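Local atomic coordinates of deseasin MCP-01 (PDB entry 3VV3), a protein that cleaves peptide bonds as a subtilisin-family serine protease and takes part in the degradation of collagen. Residues 48-53 with 107-112; 125-130 with 279-284. All coordinates share one frame; numbering follows the deposited sequence.

Contact 1 of 2, residues 48-53 with 107-112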
ATOM      1  N   VAL A  48      15.280   7.028  -7.968  1.00  4.74           N
ATOM      2  CA  VAL A  48      14.118   6.448  -7.292  1.00  4.69           C
ATOM      3  C   VAL A  48      14.551   5.162  -6.599  1.00  5.59           C
ATOM      4  O   VAL A  48      14.961   4.204  -7.254  1.00  4.56           O
ATOM      5  CB  VAL A  48      12.962   6.159  -8.277  1.00  4.99           C
ATOM      6  CG1 VAL A  48      11.827   5.404  -7.576  1.00  7.37           C
ATOM      7  CG2 VAL A  48      12.466   7.451  -8.906  1.00  5.14           C
ATOM      8  N   ILE A  49      14.484   5.170  -5.267  1.00  3.89           N
ATOM      9  CA  ILE A  49      14.871   4.021  -4.452  1.00  3.86           C
ATOM     10  C   ILE A  49      13.596   3.320  -3.982  1.00  5.21           C
ATOM     11  O   ILE A  49      12.846   3.850  -3.153  1.00  4.94           O
ATOM     12  CB  ILE A  49      15.745   4.479  -3.265  1.00  5.17           C
ATOM     13  CG1 ILE A  49      17.011   5.173  -3.802  1.00  3.40           C
ATOM     14  CG2 ILE A  49      16.080   3.288  -2.344  1.00  5.51           C
ATOM     15  CD1 ILE A  49      17.946   5.781  -2.713  1.00  4.69           C
ATOM     16  N   ASP A  50      13.327   2.145  -4.542  1.00  3.92           N
ATOM     17  CA  ASP A  50      11.993   1.573  -4.427  1.00  6.52           C
ATOM     18  C   ASP A  50      11.999   0.135  -4.944  1.00  6.55           C
ATOM     19  O   ASP A  50      12.996  -0.581  -4.792  1.00  4.79           O
ATOM     20  CB  ASP A  50      11.027   2.455  -5.229  1.00  5.55           C
ATOM     21  CG  ASP A  50       9.604   2.457  -4.674  1.00  9.57           C
ATOM     22  OD1 ASP A  50       8.951   1.393  -4.657  1.00  9.05           O
ATOM     23  OD2 ASP A  50       9.121   3.542  -4.292  1.00  8.96           O
ATOM     24  N   THR A  51      10.891  -0.289  -5.547  1.00  5.90           N
ATOM     25  CA  THR A  51      10.799  -1.635  -6.109  1.00  5.54           C
ATOM     26  C   THR A  51      11.389  -1.719  -7.514  1.00  5.94           C
ATOM     27  O   THR A  51      11.302  -2.767  -8.162  1.00  5.67           O
ATOM     28  CB  THR A  51       9.334  -2.117  -6.208  1.00  6.18           C
ATOM     29  OG1 THR A  51       8.621  -1.284  -7.127  1.00  6.55           O
ATOM     30  CG2 THR A  51       8.645  -2.072  -4.849  1.00  7.07           C
ATOM     31  N   GLY A  52      11.957  -0.613  -7.990  1.00  5.64           N
ATOM     32  CA  GLY A  52      12.507  -0.550  -9.334  1.00  4.04           C
ATOM     33  C   GLY A  52      11.831   0.514 -10.192  1.00  6.38           C
ATOM     34  O   GLY A  52      11.011   1.294  -9.707  1.00  5.85           O
ATOM     35  N   VAL A  53      12.188   0.541 -11.472  1.00  5.92           N
ATOM     36  CA  VAL A  53      11.581   1.439 -12.451  1.00  4.65           C
ATOM     37  C   VAL A  53      11.348   0.645 -13.724  1.00  7.50           C
ATOM     38  O   VAL A  53      12.272   0.028 -14.239  1.00  6.37           O
ATOM     39  CB  VAL A  53      12.520   2.618 -12.791  1.00  4.96           C
ATOM     40  CG1 VAL A  53      11.889   3.522 -13.854  1.00 10.00           C
ATOM     41  CG2 VAL A  53      12.853   3.416 -11.527  1.00  8.27           C
ATOM     42  N   THR A 107       7.451   2.182 -10.257  1.00  4.58           N
ATOM     43  CA  THR A 107       7.051   2.724 -11.552  1.00  5.20           C
ATOM     44  C   THR A 107       5.999   3.802 -11.364  1.00  5.98           C
ATOM     45  O   THR A 107       5.982   4.811 -12.077  1.00  6.29           O
ATOM     46  CB  THR A 107       6.523   1.612 -12.458  1.00  8.31           C
ATOM     47  OG1 THR A 107       7.575   0.669 -12.683  1.00  5.59           O
ATOM     48  CG2 THR A 107       6.038   2.174 -13.811  1.00  6.01           C
ATOM     49  N   HIS A 108       5.129   3.589 -10.384  1.00  3.42           N
ATOM     50  CA  HIS A 108       4.090   4.559 -10.071  1.00  4.86           C
ATOM     51  C   HIS A 108       4.704   5.887  -9.616  1.00  7.46           C
ATOM     52  O   HIS A 108       4.359   6.954 -10.142  1.00  5.14           O
ATOM     53  CB  HIS A 108       3.131   3.989  -9.015  1.00  6.29           C
ATOM     54  CG  HIS A 108       1.831   4.726  -8.927  1.00  6.25           C
ATOM     55  ND1 HIS A 108       1.679   5.880  -8.189  1.00  5.56           N
ATOM     56  CD2 HIS A 108       0.624   4.472  -9.491  1.00  7.61           C
ATOM     57  CE1 HIS A 108       0.432   6.309  -8.300  1.00  6.78           C
ATOM     58  NE2 HIS A 108      -0.228   5.474  -9.084  1.00  5.78           N
ATOM     59  N   VAL A 109       5.626   5.834  -8.656  1.00  5.61           N
ATOM     60  CA  VAL A 109       6.251   7.065  -8.189  1.00  5.81           C
ATOM     61  C   VAL A 109       7.071   7.704  -9.317  1.00  4.81           C
ATOM     62  O   VAL A 109       7.101   8.928  -9.449  1.00  5.13           O
ATOM     63  CB  VAL A 109       7.091   6.877  -6.892  1.00  7.88           C
ATOM     64  CG1 VAL A 109       6.239   6.245  -5.794  1.00  6.47           C
ATOM     65  CG2 VAL A 109       8.315   6.037  -7.142  1.00 10.30           C
ATOM     66  N   SER A 110       7.718   6.877 -10.139  1.00  3.85           N
ATOM     67  CA  SER A 110       8.474   7.407 -11.276  1.00  4.00           C
ATOM     68  C   SER A 110       7.605   8.220 -12.242  1.00  5.77           C
ATOM     69  O   SER A 110       8.009   9.292 -12.706  1.00  6.01           O
ATOM     70  CB  SER A 110       9.205   6.280 -12.017  1.00  6.35           C
ATOM     71  OG  SER A 110      10.168   5.665 -11.174  1.00  6.21           O
ATOM     72  N   GLY A 111       6.412   7.715 -12.541  1.00  6.08           N
ATOM     73  CA  GLY A 111       5.487   8.412 -13.431  1.00  6.83           C
ATOM     74  C   GLY A 111       5.029   9.757 -12.887  1.00  8.16           C
ATOM     75  O   GLY A 111       4.787  10.699 -13.636  1.00  6.60           O
ATOM     76  N   THR A 112       4.919   9.860 -11.569  1.00  5.31           N
ATOM     77  CA  THR A 112       4.549  11.133 -10.956  1.00  3.87           C
ATOM     78  C   THR A 112       5.683  12.155 -11.082  1.00  7.73           C
ATOM     79  O   THR A 112       5.457  13.333 -11.348  1.00  6.63           O
ATOM     80  CB  THR A 112       4.135  10.919  -9.488  1.00  5.85           C
ATOM     81  OG1 THR A 112       2.948  10.116  -9.459  1.00  6.19           O
ATOM     82  CG2 THR A 112       3.876  12.258  -8.766  1.00  6.75           C
TER

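Contact 2 of 2, residues 125-130 with 279-284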
ATOM      1  N   GLY A 125       4.302  13.605 -15.811  1.00  9.52           N
ATOM      2  CA  GLY A 125       4.849  13.877 -14.494  1.00  6.55           C
ATOM      3  C   GLY A 125       5.001  15.360 -14.223  1.00  8.81           C
ATOM      4  O   GLY A 125       4.699  16.198 -15.078  1.00  9.32           O
ATOM      5  N   VAL A 126       5.479  15.698 -13.032  1.00  3.83           N
ATOM      6  CA  VAL A 126       5.777  17.095 -12.736  1.00  5.66           C
ATOM      7  C   VAL A 126       6.777  17.613 -13.775  1.00  7.85           C
ATOM      8  O   VAL A 126       6.726  18.781 -14.172  1.00  8.08           O
ATOM      9  CB  VAL A 126       6.360  17.282 -11.318  1.00  5.91           C
ATOM     10  CG1 VAL A 126       6.665  18.756 -11.051  1.00  7.43           C
ATOM     11  CG2 VAL A 126       5.399  16.732 -10.258  1.00  7.28           C
ATOM     12  N   ASN A 127       7.683  16.734 -14.199  1.00  7.52           N
ATOM     13  CA  ASN A 127       8.563  16.998 -15.339  1.00  7.42           C
ATOM     14  C   ASN A 127       8.051  16.293 -16.581  1.00  9.00           C
ATOM     15  O   ASN A 127       7.695  15.112 -16.520  1.00  7.78           O
ATOM     16  CB  ASN A 127       9.988  16.498 -15.061  1.00  7.27           C
ATOM     17  CG  ASN A 127      10.597  17.128 -13.831  1.00  7.88           C
ATOM     18  OD1 ASN A 127      11.270  18.152 -13.912  1.00  8.24           O
ATOM     19  ND2 ASN A 127      10.349  16.523 -12.678  1.00  6.19           N
ATOM     20  N   HIS A 128       8.012  17.003 -17.712  1.00 10.06           N
ATOM     21  CA  HIS A 128       7.753  16.352 -18.994  1.00  8.66           C
ATOM     22  C   HIS A 128       9.004  15.629 -19.451  1.00  9.29           C
ATOM     23  O   HIS A 128       8.934  14.592 -20.108  1.00  8.38           O
ATOM     24  CB  HIS A 128       7.403  17.373 -20.074  1.00  9.50           C
ATOM     25  CG  HIS A 128       6.108  18.076 -19.844  1.00 12.31           C
ATOM     26  ND1 HIS A 128       5.380  18.643 -20.871  1.00 12.19           N
ATOM     27  CD2 HIS A 128       5.405  18.302 -18.711  1.00 10.52           C
ATOM     28  CE1 HIS A 128       4.287  19.193 -20.374  1.00 13.29           C
ATOM     29  NE2 HIS A 128       4.275  18.996 -19.069  1.00 11.03           N
ATOM     30  N   ASP A 129      10.148  16.216 -19.116  1.00  9.58           N
ATOM     31  CA  ASP A 129      11.453  15.678 -19.483  1.00 10.51           C
ATOM     32  C   ASP A 129      12.367  15.687 -18.263  1.00  6.87           C
ATOM     33  O   ASP A 129      12.463  16.689 -17.563  1.00  9.41           O
ATOM     34  CB  ASP A 129      12.072  16.525 -20.597  1.00 12.84           C
ATOM     35  CG  ASP A 129      11.203  16.569 -21.840  1.00 15.98           C
ATOM     36  OD1 ASP A 129      11.139  15.553 -22.561  1.00 19.18           O
ATOM     37  OD2 ASP A 129      10.574  17.616 -22.082  1.00 23.04           O
ATOM     38  N   VAL A 130      13.023  14.559 -18.017  1.00  9.92           N
ATOM     39  CA  VAL A 130      13.899  14.387 -16.866  1.00  8.02           C
ATOM     40  C   VAL A 130      14.567  13.032 -17.066  1.00  7.96           C
ATOM     41  O   VAL A 130      14.153  12.271 -17.939  1.00  9.38           O
ATOM     42  CB  VAL A 130      13.089  14.420 -15.537  1.00  8.25           C
ATOM     43  CG1 VAL A 130      12.175  13.190 -15.427  1.00  9.65           C
ATOM     44  CG2 VAL A 130      14.009  14.540 -14.317  1.00  8.83           C
ATOM     45  N   ALA A 279       9.029  18.178  -8.261  1.00  4.56           N
ATOM     46  CA  ALA A 279       9.136  19.629  -8.181  1.00  5.86           C
ATOM     47  C   ALA A 279      10.587  20.073  -7.958  1.00  6.89           C
ATOM     48  O   ALA A 279      11.031  21.063  -8.539  1.00  5.89           O
ATOM     49  CB  ALA A 279       8.223  20.189  -7.096  1.00  4.67           C
ATOM     50  N   ALA A 280      11.322  19.336  -7.127  1.00  4.24           N
ATOM     51  CA  ALA A 280      12.724  19.657  -6.885  1.00  5.08           C
ATOM     52  C   ALA A 280      13.501  19.580  -8.191  1.00  5.76           C
ATOM     53  O   ALA A 280      14.298  20.475  -8.501  1.00  6.88           O
ATOM     54  CB  ALA A 280      13.336  18.718  -5.836  1.00  5.85           C
ATOM     55  N   ALA A 281      13.280  18.512  -8.952  1.00  5.52           N
ATOM     56  CA  ALA A 281      13.954  18.355 -10.243  1.00  5.23           C
ATOM     57  C   ALA A 281      13.587  19.484 -11.206  1.00  7.63           C
ATOM     58  O   ALA A 281      14.444  19.984 -11.940  1.00  5.63           O
ATOM     59  CB  ALA A 281      13.639  17.001 -10.857  1.00  6.13           C
ATOM     60  N   LEU A 282      12.316  19.884 -11.209  1.00  5.83           N
ATOM     61  CA  LEU A 282      11.878  20.980 -12.078  1.00  7.17           C
ATOM     62  C   LEU A 282      12.562  22.296 -11.705  1.00  7.60           C
ATOM     63  O   LEU A 282      13.010  23.048 -12.581  1.00  8.71           O
ATOM     64  CB  LEU A 282      10.346  21.134 -12.053  1.00  6.74           C
ATOM     65  CG  LEU A 282       9.774  21.982 -13.200  1.00  6.74           C
ATOM     66  CD1 LEU A 282      10.184  21.375 -14.538  1.00  7.39           C
ATOM     67  CD2 LEU A 282       8.259  22.068 -13.115  1.00  8.12           C
ATOM     68  N   VAL A 283      12.661  22.564 -10.408  1.00  6.67           N
ATOM     69  CA  VAL A 283      13.371  23.743  -9.917  1.00  5.83           C
ATOM     70  C   VAL A 283      14.828  23.734 -10.401  1.00  9.21           C
ATOM     71  O   VAL A 283      15.354  24.755 -10.835  1.00  8.34           O
ATOM     72  CB  VAL A 283      13.335  23.827  -8.374  1.00  6.79           C
ATOM     73  CG1 VAL A 283      14.318  24.875  -7.870  1.00  6.49           C
ATOM     74  CG2 VAL A 283      11.912  24.132  -7.874  1.00  6.12           C
ATOM     75  N   LEU A 284      15.470  22.572 -10.333  1.00  5.86           N
ATOM     76  CA  LEU A 284      16.878  22.471 -10.713  1.00  8.00           C
ATOM     77  C   LEU A 284      17.067  22.595 -12.224  1.00 10.06           C
ATOM     78  O   LEU A 284      18.196  22.731 -12.704  1.00 13.14           O
ATOM     79  CB  LEU A 284      17.477  21.163 -10.202  1.00  6.65           C
ATOM     80  CG  LEU A 284      17.691  21.080  -8.689  1.00  7.29           C
ATOM     81  CD1 LEU A 284      18.027  19.640  -8.276  1.00  7.48           C
ATOM     82  CD2 LEU A 284      18.798  22.030  -8.262  1.00  6.95           C
TER
HETATM   83  O   HOH W   1      13.839  18.721 -14.752  1.00  9.24           O

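Contact 1 of 2, residues 48-53 with 107-112
Val48 and Val109 meet methyl to methyl where strand 45-50 faces helix 105-114, CG1 of Val48 lying 3.6 Å from CG2 of Val109 as the two side chains slant past each other. With Val109 CG1 anti to the carbonyl carbon (chi1 -55°), CG2 falls between the backbone N and the carbonyl carbon and is the branch that reaches the strand. The same methyl comes within 3.9 Å of OD2 of Asp50, whose side chain approaches from the opposite direction. Asp50 OD1 accepts the N-H of Thr51 at 2.7 Å through its anti lone pair and is also hydrogen-bonded to ND1 of His105; Asp50, His105 and Ser270 probably form the catalytic triad of the subtilisin fold. The next helix residue, Ser110, sets OG against two valines, 3.5 Å from CG2 of Val53 and 3.7 Å from CG2 of Val48, while its hydrogen bond goes to Gly106 O within the helix. Thr107 OG1 lies 3.9 Å from Val53 C and is engaged by Asp101 and the backbone N of Asp54. Ser110 and Thr107 thus bond outside the two segments, and what joins these directly is van der Waals packing, in which the probable triad aspartate takes part through OD2.

Contact 2 of 2, residues 125-130 with 279-284
Val126 and Asn127 press against Leu282 and its neighbours where the loop before strand 131-136 of the subtilisin-like alpha/beta fold runs along helix 269-284. The tight part lies at the start of the loop segment. Val126 CG1, anti to its own N (chi1 180°), rests 3.7 Å from the backbone N of Ala279, and Leu282 CD2 closes to 3.8 Å from Val126 O. Alongside, Asn127 OD1 is set against the helix, 3.5 Å from CD1 of Leu282; it is also 3.4 Å from Leu282 N, but the angle is too poor for a hydrogen bond. The amide nitrogen ND2 instead donates to Ile113 O and Gly278 O, which fixes the rotation of the amide and ties the loop to helices 105-114 and 269-284. Farther along, packing slackens: Val130 CG2 comes no nearer than 4.3 Å to Ala281 CB, and a water bridges the segments beside this pair. A leucine in place of Asn127 would probably cost Ile113 O and Gly278 O this side-chain donor and the water one of its two acceptors here. The water donates to Asn127 OD1 at 2.8 Å and, more weakly, to the backbone O of Ala281 at 3.1 Å.

The two contacts lie about 14 Å apart, centre to centre, and are joined directly: Thr112 O, at the end of the helical segment of contact 1, probably accepts a hydrogen bond from Val126 N of contact 2 at 2.9 Å. Helix 269-284 provides a second connection, since Val109 and Thr112 touch its Pro274 while its later turns take part in contact 2. The same helix carries Ser270, and helix 105-114 carries His105, so with Asp50 on strand 45-50 the probable triad draws on one strand and two helices. Contact 2 holds none of the triad residues; its Val126 side chain is about 13 Å from a bound calcium ion.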